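Local coordinates for protein Wss1p (PDB 5XBN) that cleaves DNA-binding proteins as a DNA-dependent zinc metalloprotease, and so helps repair toxic DNA-protein cross-links, at residues 112-115 / 116-119; 102-106 / 107-111. One frame throughout, in Å; residues are numbered along the deposited sequence.

Contact 1: residues 112-115 / 116-119. With ZN (zinc ion), chain B.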
ATOM      1  N   THR A 112       0.358   1.253  -6.168  1.00 20.98           N
ATOM      2  CA  THR A 112       0.685   2.409  -5.345  1.00 22.75           C
ATOM      3  C   THR A 112       1.409   2.003  -4.067  1.00 20.36           C
ATOM      4  O   THR A 112       2.352   2.680  -3.626  1.00 21.11           O
ATOM      5  CB  THR A 112      -0.582   3.194  -5.008  1.00 26.06           C
ATOM      6  OG1 THR A 112      -1.112   3.730  -6.222  1.00 29.75           O
ATOM      7  CG2 THR A 112      -0.271   4.333  -4.037  1.00 24.43           C
HETATM    8  N   MSE A 113       0.992   0.891  -3.471  1.00 19.58           N
HETATM    9  CA  MSE A 113       1.686   0.400  -2.291  1.00 19.00           C
HETATM   10  C   MSE A 113       3.163   0.147  -2.583  1.00 20.90           C
HETATM   11  O   MSE A 113       4.028   0.540  -1.799  1.00 19.57           O
HETATM   12  CB  MSE A 113       1.040  -0.879  -1.761  1.00 18.95           C
HETATM   13  CG  MSE A 113       1.721  -1.452  -0.520  1.00 20.44           C
HETATM   14 SE   MSE A 113       1.644  -0.257   1.050  0.65 23.62          SE
HETATM   15  CE  MSE A 113       2.501  -1.415   2.362  1.00 23.82           C
ATOM     16  N   LEU A 114       3.460  -0.494  -3.711  1.00 19.64           N
ATOM     17  CA  LEU A 114       4.847  -0.795  -4.040  1.00 15.48           C
ATOM     18  C   LEU A 114       5.637   0.478  -4.361  1.00 18.57           C
ATOM     19  O   LEU A 114       6.817   0.581  -4.018  1.00 19.83           O
ATOM     20  CB  LEU A 114       4.921  -1.781  -5.205  1.00 20.14           C
ATOM     21  CG  LEU A 114       4.276  -3.153  -4.928  1.00 22.02           C
ATOM     22  CD1 LEU A 114       4.391  -4.065  -6.141  1.00 21.85           C
ATOM     23  CD2 LEU A 114       4.877  -3.818  -3.716  1.00 23.52           C
ATOM     24  N   HIS A 115       4.989   1.436  -5.018  1.00 18.14           N
ATOM     25  CA  HIS A 115       5.581   2.753  -5.232  1.00 19.90           C
ATOM     26  C   HIS A 115       5.990   3.366  -3.900  1.00 19.78           C
ATOM     27  O   HIS A 115       7.105   3.861  -3.733  1.00 17.04           O
ATOM     28  CB  HIS A 115       4.584   3.679  -5.952  1.00 19.35           C
ATOM     29  CG  HIS A 115       5.104   5.064  -6.221  1.00 25.43           C
ATOM     30  ND1 HIS A 115       5.304   5.545  -7.501  1.00 26.62           N
ATOM     31  CD2 HIS A 115       5.448   6.074  -5.383  1.00 21.36           C
ATOM     32  CE1 HIS A 115       5.755   6.785  -7.437  1.00 23.50           C
ATOM     33  NE2 HIS A 115       5.847   7.135  -6.164  1.00 24.47           N
ATOM     34  N   GLU A 116       5.079   3.353  -2.939  1.00 18.59           N
ATOM     35  CA  GLU A 116       5.395   3.986  -1.664  1.00 16.69           C
ATOM     36  C   GLU A 116       6.426   3.220  -0.849  1.00 18.65           C
ATOM     37  O   GLU A 116       7.209   3.838  -0.150  1.00 18.85           O
ATOM     38  CB  GLU A 116       4.125   4.188  -0.831  1.00 20.79           C
ATOM     39  CG  GLU A 116       3.077   5.040  -1.556  1.00 18.14           C
ATOM     40  CD  GLU A 116       3.592   6.401  -1.970  1.00 20.76           C
ATOM     41  OE1 GLU A 116       4.525   6.925  -1.331  1.00 22.82           O
ATOM     42  OE2 GLU A 116       3.047   6.966  -2.933  1.00 22.06           O
ATOM     43  N   LEU A 117       6.426   1.887  -0.930  1.00 19.51           N
ATOM     44  CA  LEU A 117       7.476   1.107  -0.270  1.00 19.86           C
ATOM     45  C   LEU A 117       8.848   1.454  -0.836  1.00 19.73           C
ATOM     46  O   LEU A 117       9.835   1.473  -0.120  1.00 18.37           O
ATOM     47  CB  LEU A 117       7.221  -0.397  -0.416  1.00 18.07           C
ATOM     48  CG  LEU A 117       6.126  -0.919   0.522  1.00 18.49           C
ATOM     49  CD1 LEU A 117       5.782  -2.360   0.155  1.00 16.31           C
ATOM     50  CD2 LEU A 117       6.590  -0.807   1.989  1.00 21.69           C
ATOM     51  N   THR A 118       8.906   1.721  -2.131  1.00 17.47           N
ATOM     52  CA  THR A 118      10.178   2.079  -2.759  1.00 16.38           C
ATOM     53  C   THR A 118      10.747   3.345  -2.106  1.00 20.41           C
ATOM     54  O   THR A 118      11.954   3.475  -1.957  1.00 20.06           O
ATOM     55  CB  THR A 118      10.003   2.272  -4.282  1.00 19.28           C
ATOM     56  OG1 THR A 118       9.468   1.068  -4.857  1.00 20.14           O
ATOM     57  CG2 THR A 118      11.323   2.584  -4.957  1.00 21.95           C
ATOM     58  N   HIS A 119       9.861   4.244  -1.673  1.00 18.44           N
ATOM     59  CA  HIS A 119      10.269   5.473  -0.984  1.00 18.13           C
ATOM     60  C   HIS A 119      10.806   5.245   0.439  1.00 20.44           C
ATOM     61  O   HIS A 119      11.322   6.179   1.058  1.00 23.38           O
ATOM     62  CB  HIS A 119       9.093   6.465  -0.922  1.00 20.38           C
ATOM     63  CG  HIS A 119       8.828   7.186  -2.211  1.00 23.28           C
ATOM     64  ND1 HIS A 119       9.830   7.776  -2.955  1.00 25.34           N
ATOM     65  CD2 HIS A 119       7.677   7.418  -2.882  1.00 21.41           C
ATOM     66  CE1 HIS A 119       9.303   8.337  -4.029  1.00 24.23           C
ATOM     67  NE2 HIS A 119       7.994   8.143  -4.006  1.00 25.08           N
TER
HETATM   68 ZN    ZN B 201       6.691   8.773  -5.474  1.00 30.00          ZN
HETATM   69  O   HOH W   1       5.545  10.337  -5.164  1.00 30.00           O
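His115 and His119, one helical turn apart, grip the same zinc ion through their NE2 atoms, 2.0 Å from His115 NE2 and 2.1 Å from His119 NE2. Their rings meet obliquely, planes 67° apart, and the shared metal explains why His115 NE2 and His119 NE2 come within 3.2 Å. A water and His125 complete the four ligands. His115 reaches the zinc because its CG lies anti to the backbone N (chi1 -180°). Glu116 folds back beside it: OE2 stands 3.5 Å from His115 CD2, the carboxylate turned 41° from the ring. In the second shell, Phe122 O accepts a hydrogen bond from His119 ND1, fixing that ring's rotation, and Phe129 packs against both metal-binding rings. In the helix backbone, Leu114 O accepts two hydrogen bonds from Thr118, from N and from OG1 (2.8 Å from OG1 to Leu114 O), which arrive from opposite faces of the carbonyl plane. On the buried flank, selenomethionine Met113 brings CE to 4.1 Å from Leu117 CD1; Met113 also packs on Leu92, and Leu117 on Ile90, both of strand 89-96. His115, Glu116 (probably the catalytic residue) and His119 make up the HExxH motif of zinc metallopeptidases, here on the active-site helix of the WLM domain.

Contact 2: residues 102-106 / 107-111; sequences QFLPM and ECIMG
Leu104 and Ile109 make an apolar contact where the incoming loop meets the first turns of the helix: Leu104 CB lies 3.9 Å from Ile109 CG1, and the methyl CD1 of Ile109 reaches along to 3.6 Å from Leu104 O. The isoleucine gets there with CG1 beside its own backbone N (chi1 -57°), pointing back down the helix toward its start. Next to this, the proline ring of Pro105 offers its CD and CG to the sulfur of Cys108, with Cys108 SG 3.9 Å from Pro105 CD. On another side of the ring, Glu107 curls back, bent at chi2 (90°), until OE1 and OE2 of its carboxylate both lie against Pro105 CB, with Glu107 OE1 3.6 Å from that carbon.

Pro105 holds the N-cap position of helix 106-118, the helix that carries the zinc-binding HExxH sequence further along, so the contact marks the passage from the loop after strand 89-96 into that helix.

The polar contacts belong to the backbone. Pro105 O receives Ile109 N at 3.1 Å, an almost straight bond (N-H...O 169°), and a weak second one from Cys108 N. One residue on, Met106 O accepts from Met110 N at 2.8 Å, continuing the helical pattern.

Across this contact selenomethionine Met110 meets Met106, also a selenomethionine, through its CB, 3.4 Å from Met106 O, while both side chains pack on Ile51 of helix 41-54. Ile109 rests on Leu92 of strand 89-96, and the backbone of Leu104 is hydrogen-bonded to that of Leu94 in the same strand.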
ATOM      1  N   GLN A 102     -16.974   4.016  -4.459  1.00 37.78           N
ATOM      2  CA  GLN A 102     -16.321   3.023  -5.292  1.00 35.32           C
ATOM      3  C   GLN A 102     -14.857   2.863  -4.896  1.00 33.15           C
ATOM      4  O   GLN A 102     -14.115   3.843  -4.824  1.00 34.82           O
ATOM      5  CB  GLN A 102     -16.431   3.411  -6.763  1.00 41.19           C
ATOM      6  CG  GLN A 102     -15.916   2.359  -7.722  1.00 46.03           C
ATOM      7  CD  GLN A 102     -16.896   2.078  -8.844  1.00 56.70           C
ATOM      8  OE1 GLN A 102     -17.547   1.032  -8.866  1.00 64.06           O
ATOM      9  NE2 GLN A 102     -17.013   3.016  -9.779  1.00 54.94           N
ATOM     10  N   PHE A 103     -14.455   1.627  -4.631  1.00 29.96           N
ATOM     11  CA  PHE A 103     -13.062   1.336  -4.329  1.00 31.21           C
ATOM     12  C   PHE A 103     -12.251   1.163  -5.608  1.00 29.70           C
ATOM     13  O   PHE A 103     -12.742   0.616  -6.599  1.00 32.34           O
ATOM     14  CB  PHE A 103     -12.956   0.083  -3.453  1.00 27.57           C
ATOM     15  CG  PHE A 103     -13.494   0.275  -2.057  1.00 29.48           C
ATOM     16  CD1 PHE A 103     -12.819   1.074  -1.148  1.00 25.51           C
ATOM     17  CD2 PHE A 103     -14.667  -0.340  -1.657  1.00 30.08           C
ATOM     18  CE1 PHE A 103     -13.296   1.260   0.124  1.00 24.80           C
ATOM     19  CE2 PHE A 103     -15.159  -0.156  -0.376  1.00 33.58           C
ATOM     20  CZ  PHE A 103     -14.471   0.643   0.518  1.00 29.91           C
ATOM     21  N   LEU A 104     -11.007   1.635  -5.585  1.00 30.58           N
ATOM     22  CA  LEU A 104     -10.081   1.391  -6.683  1.00 26.93           C
ATOM     23  C   LEU A 104      -9.808  -0.104  -6.785  1.00 29.32           C
ATOM     24  O   LEU A 104      -9.945  -0.834  -5.797  1.00 25.79           O
ATOM     25  CB  LEU A 104      -8.766   2.160  -6.472  1.00 27.38           C
ATOM     26  CG  LEU A 104      -8.805   3.687  -6.352  1.00 29.74           C
ATOM     27  CD1 LEU A 104      -7.408   4.221  -6.023  1.00 28.77           C
ATOM     28  CD2 LEU A 104      -9.322   4.326  -7.634  1.00 33.59           C
ATOM     29  N   PRO A 105      -9.420  -0.576  -7.980  1.00 32.44           N
ATOM     30  CA  PRO A 105      -9.086  -1.995  -8.116  1.00 30.06           C
ATOM     31  C   PRO A 105      -7.873  -2.360  -7.268  1.00 30.42           C
ATOM     32  O   PRO A 105      -6.975  -1.534  -7.097  1.00 29.02           O
ATOM     33  CB  PRO A 105      -8.769  -2.146  -9.611  1.00 33.31           C
ATOM     34  CG  PRO A 105      -9.436  -0.986 -10.266  1.00 36.91           C
ATOM     35  CD  PRO A 105      -9.352   0.133  -9.269  1.00 33.28           C
HETATM   36  N   MSE A 106      -7.863  -3.584  -6.754  1.00 29.30           N
HETATM   37  CA  MSE A 106      -6.759  -4.084  -5.955  1.00 32.01           C
HETATM   38  C   MSE A 106      -5.410  -3.926  -6.649  1.00 33.78           C
HETATM   39  O   MSE A 106      -4.407  -3.606  -6.003  1.00 29.50           O
HETATM   40  CB  MSE A 106      -7.004  -5.554  -5.616  1.00 37.09           C
HETATM   41  CG  MSE A 106      -5.859  -6.215  -4.900  1.00 43.30           C
HETATM   42 SE   MSE A 106      -5.934  -5.849  -2.999  0.61 56.73          SE
HETATM   43  CE  MSE A 106      -7.204  -7.247  -2.531  1.00 46.61           C
ATOM     44  N   GLU A 107      -5.391  -4.155  -7.961  1.00 34.61           N
ATOM     45  CA  GLU A 107      -4.158  -4.068  -8.744  1.00 35.06           C
ATOM     46  C   GLU A 107      -3.575  -2.667  -8.683  1.00 28.88           C
ATOM     47  O   GLU A 107      -2.363  -2.502  -8.543  1.00 28.79           O
ATOM     48  CB  GLU A 107      -4.401  -4.451 -10.209  1.00 36.93           C
ATOM     49  CG  GLU A 107      -5.271  -5.676 -10.397  1.00 43.60           C
ATOM     50  CD  GLU A 107      -6.746  -5.330 -10.500  1.00 46.80           C
ATOM     51  OE1 GLU A 107      -7.475  -5.511  -9.498  1.00 43.56           O
ATOM     52  OE2 GLU A 107      -7.177  -4.877 -11.588  1.00 52.85           O
ATOM     53  N   CYS A 108      -4.453  -1.671  -8.782  1.00 29.12           N
ATOM     54  CA  CYS A 108      -4.081  -0.259  -8.743  1.00 29.90           C
ATOM     55  C   CYS A 108      -3.528   0.132  -7.383  1.00 28.99           C
ATOM     56  O   CYS A 108      -2.486   0.777  -7.288  1.00 28.83           O
ATOM     57  CB  CYS A 108      -5.283   0.630  -9.068  1.00 30.10           C
ATOM     58  SG  CYS A 108      -5.780   0.599 -10.807  1.00 56.70           S
ATOM     59  N   ILE A 109      -4.241  -0.254  -6.330  1.00 25.20           N
ATOM     60  CA  ILE A 109      -3.795   0.016  -4.970  1.00 24.67           C
ATOM     61  C   ILE A 109      -2.461  -0.679  -4.675  1.00 21.35           C
ATOM     62  O   ILE A 109      -1.574  -0.081  -4.080  1.00 22.26           O
ATOM     63  CB  ILE A 109      -4.851  -0.415  -3.939  1.00 25.18           C
ATOM     64  CG1 ILE A 109      -6.172   0.305  -4.226  1.00 26.87           C
ATOM     65  CG2 ILE A 109      -4.372  -0.092  -2.524  1.00 25.90           C
ATOM     66  CD1 ILE A 109      -7.338  -0.197  -3.395  1.00 25.88           C
HETATM   67  N   MSE A 110      -2.305  -1.932  -5.094  1.00 21.96           N
HETATM   68  CA  MSE A 110      -1.045  -2.636  -4.851  1.00 22.84           C
HETATM   69  C   MSE A 110       0.103  -1.931  -5.562  1.00 22.10           C
HETATM   70  O   MSE A 110       1.229  -1.890  -5.057  1.00 21.10           O
HETATM   71  CB  MSE A 110      -1.113  -4.091  -5.311  1.00 22.69           C
HETATM   72  CG  MSE A 110       0.213  -4.861  -5.141  1.00 27.90           C
HETATM   73 SE   MSE A 110       0.848  -4.915  -3.295  0.54 26.50          SE
HETATM   74  CE  MSE A 110      -0.892  -5.522  -2.616  1.00 23.23           C
ATOM     75  N   GLY A 111      -0.189  -1.376  -6.736  1.00 21.34           N
ATOM     76  CA  GLY A 111       0.830  -0.686  -7.501  1.00 23.44           C
ATOM     77  C   GLY A 111       1.307   0.530  -6.749  1.00 22.60           C
ATOM     78  O   GLY A 111       2.503   0.807  -6.681  1.00 21.33           O
TER

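In the fold
Both contacts use helix 106-118 and follow each other along the chain, their centres about 13 Å apart. Contact 2 lies at the helix start and is only partly buried, with Pro105, Glu107 and Cys108 exposed; contact 1, toward the other end, is mostly buried and nearer the chain centre. Their chemistry differs accordingly. Residues 102-111 are joined by backbone bonds and apolar packing as a loop becomes a helix, whereas residues 112-119 add metal coordination and a side-chain hydroxyl bond. Strand 89-96 borders both, through Leu92 in each case; helix 41-54 packs on contact 2, and helices 56-62 and 127-145 on contact 1.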